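Glycerate dehydrogenase (Bacillus sp. 5mfcol3.1, PDB 6P2I) is an NADPH-dependent imine reductase that probably reduces acyclic imino acids formed by a partner oxidase, within the D-2-hydroxyacid dehydrogenase family. Local coordinates at residues Lys143-Ile148 / Phe164-Ile169. Numbering follows the deposited sequence.
Sequences KTIGLI and FQMKVI. With EDO (1,2-ethanediol), chain E.
Thr-144, Ile-145 and Gly-146 pair in parallel with Lys-167, Val-168 and Ile-169, joining the first two strands of the Rossmann-type NADP-binding domain across the beta-alpha-beta crossover through helix 152-163. Both backbone polar groups of Ile-145 are used: its N donates to Lys-167 O at 2.8 Å, and its O accepts Ile-169 N at 2.9 Å in the straightest bond of the ladder (N-H...O 169°). Lys-167 N to Lys-143 O and Leu-147 N to Ile-169 O extend the pairing at either end.

On one face, Ile-145 and Val-168 run side by side, CG2 to CG2 at 3.9 Å, and Met-166, bent at chi3 (72°), brings CE to 3.9 Å from Ile-145 CB. Leu-147 CD1 reaches Val-168 CG1 at 3.7 Å, and both side chains also pack on helix 152-163. On the other face, Thr-144 turns CG2 to Ile-169 CD1 and lays OG1 against Lys-167 CB; a serine here lacks that methyl, which would probably leave Ile-169 CD1 without its neighbour on this face. With Ile-169 at chi1 69°, CG1 sits between backbone N and carbonyl carbon, 3.7 Å from Gly-146 CA.

Further out, Thr-144 and Gly-146 bond through their backbones to strand 195-198 and the residue before it, placing strand 144-148 inside the sheet. A Schellman motif with Gln-165 at C-prime ends the crossover helix just ahead of the second strand. Lys-143 NZ is held by Glu-139 O and by a salt bridge to Glu-281 OE1 of the second subunit.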
loop_
_atom_site.group_PDB
_atom_site.type_symbol
_atom_site.label_atom_id
_atom_site.label_comp_id
_atom_site.label_asym_id
_atom_site.label_seq_id
_atom_site.Cartn_x
_atom_site.Cartn_y
_atom_site.Cartn_z
ATOM N N LYS A 143 -4.051 4.470 14.103
ATOM C CA LYS A 143 -4.928 5.518 13.609
ATOM C C LYS A 143 -6.357 5.003 13.540
ATOM O O LYS A 143 -6.620 3.803 13.617
ATOM C CB LYS A 143 -4.484 5.999 12.228
ATOM C CG LYS A 143 -3.051 6.528 12.210
ATOM C CD LYS A 143 -2.925 7.804 13.020
ATOM C CE LYS A 143 -1.485 8.301 13.030
ATOM N NZ LYS A 143 -0.554 7.249 13.540
ATOM N N THR A 144 -7.288 5.933 13.380
ATOM C CA THR A 144 -8.702 5.595 13.280
ATOM C C THR A 144 -9.105 5.589 11.815
ATOM O O THR A 144 -8.933 6.595 11.116
ATOM C CB THR A 144 -9.563 6.588 14.054
ATOM O OG1 THR A 144 -9.274 6.480 15.451
ATOM C CG2 THR A 144 -11.056 6.285 13.812
ATOM N N ILE A 145 -9.637 4.462 11.353
ATOM C CA ILE A 145 -10.195 4.363 10.009
ATOM C C ILE A 145 -11.709 4.290 10.134
ATOM O O ILE A 145 -12.234 3.510 10.936
ATOM C CB ILE A 145 -9.634 3.157 9.237
ATOM C CG1 ILE A 145 -10.255 3.101 7.841
ATOM C CG2 ILE A 145 -9.850 1.845 9.992
ATOM C CD1 ILE A 145 -9.536 2.142 6.891
ATOM N N GLY A 146 -12.402 5.113 9.348
ATOM C CA GLY A 146 -13.850 5.169 9.388
ATOM C C GLY A 146 -14.416 4.622 8.095
ATOM O O GLY A 146 -14.064 5.085 7.002
ATOM N N LEU A 147 -15.268 3.616 8.208
ATOM C CA LEU A 147 -15.797 2.888 7.059
ATOM C C LEU A 147 -17.252 3.293 6.871
ATOM O O LEU A 147 -18.099 3.003 7.722
ATOM C CB LEU A 147 -15.645 1.384 7.275
ATOM C CG LEU A 147 -14.219 0.928 7.627
ATOM C CD1 LEU A 147 -14.167 -0.559 7.992
ATOM C CD2 LEU A 147 -13.276 1.229 6.470
ATOM N N ILE A 148 -17.543 3.989 5.771
ATOM C CA ILE A 148 -18.912 4.356 5.428
ATOM C C ILE A 148 -19.456 3.192 4.601
ATOM O O ILE A 148 -19.197 3.090 3.398
ATOM C CB ILE A 148 -18.980 5.687 4.677
ATOM C CG1 ILE A 148 -18.396 6.817 5.527
ATOM C CG2 ILE A 148 -20.433 6.008 4.248
ATOM C CD1 ILE A 148 -18.230 8.130 4.775
ATOM N N PHE A 164 -3.721 -4.646 11.363
ATOM C CA PHE A 164 -2.752 -3.552 11.369
ATOM C C PHE A 164 -2.738 -2.816 12.702
ATOM O O PHE A 164 -1.935 -1.890 12.869
ATOM C CB PHE A 164 -3.069 -2.534 10.278
ATOM C CG PHE A 164 -2.152 -2.578 9.090
ATOM C CD1 PHE A 164 -0.872 -2.069 9.157
ATOM C CD2 PHE A 164 -2.605 -3.083 7.875
ATOM C CE1 PHE A 164 -0.051 -2.096 8.055
ATOM C CE2 PHE A 164 -1.787 -3.106 6.769
ATOM C CZ PHE A 164 -0.505 -2.610 6.858
ATOM N N GLN A 165 -3.583 -3.214 13.654
ATOM C CA GLN A 165 -3.746 -2.522 14.932
ATOM C C GLN A 165 -4.163 -1.067 14.704
ATOM O O GLN A 165 -3.485 -0.119 15.100
ATOM C CB GLN A 165 -2.476 -2.617 15.791
ATOM C CG GLN A 165 -2.107 -4.037 16.198
ATOM C CD GLN A 165 -3.171 -4.700 17.054
ATOM O OE1 GLN A 165 -3.674 -5.770 16.716
ATOM N NE2 GLN A 165 -3.513 -4.068 18.172
ATOM N N MET A 166 -5.294 -0.914 14.025
ATOM C CA MET A 166 -5.967 0.367 13.857
ATOM C C MET A 166 -7.251 0.360 14.675
ATOM O O MET A 166 -7.758 -0.698 15.048
ATOM C CB MET A 166 -6.292 0.630 12.380
ATOM C CG MET A 166 -5.062 0.600 11.507
ATOM S SD MET A 166 -5.404 0.744 9.780
ATOM C CE MET A 166 -5.875 2.458 9.694
ATOM N N LYS A 167 -7.766 1.554 14.969
ATOM C CA LYS A 167 -9.097 1.690 15.550
ATOM C C LYS A 167 -10.085 1.792 14.402
ATOM O O LYS A 167 -9.921 2.642 13.523
ATOM C CB LYS A 167 -9.196 2.921 16.447
ATOM C CG LYS A 167 -7.885 3.287 17.115
ATOM C CD LYS A 167 -8.082 3.716 18.557
ATOM C CE LYS A 167 -6.745 3.875 19.268
ATOM N NZ LYS A 167 -6.920 4.181 20.712
ATOM N N VAL A 168 -11.080 0.907 14.378
ATOM C CA VAL A 168 -12.033 0.851 13.272
ATOM C C VAL A 168 -13.379 1.361 13.754
ATOM O O VAL A 168 -13.952 0.816 14.706
ATOM C CB VAL A 168 -12.166 -0.570 12.707
ATOM C CG1 VAL A 168 -13.095 -0.569 11.494
ATOM C CG2 VAL A 168 -10.784 -1.123 12.351
ATOM N N ILE A 169 -13.885 2.401 13.096
ATOM C CA ILE A 169 -15.246 2.866 13.307
ATOM C C ILE A 169 -15.966 2.807 11.962
ATOM O O ILE A 169 -15.353 2.641 10.906
ATOM C CB ILE A 169 -15.306 4.278 13.936
ATOM C CG1 ILE A 169 -14.817 5.345 12.952
ATOM C CG2 ILE A 169 -14.515 4.327 15.261
ATOM C CD1 ILE A 169 -14.803 6.752 13.531
HETATM C C1 EDO E . 1.107 -4.134 13.149
HETATM O O1 EDO E . 0.958 -2.869 12.496
HETATM C C2 EDO E . 2.589 -4.452 13.322
HETATM O O2 EDO E . 3.141 -3.581 14.317
#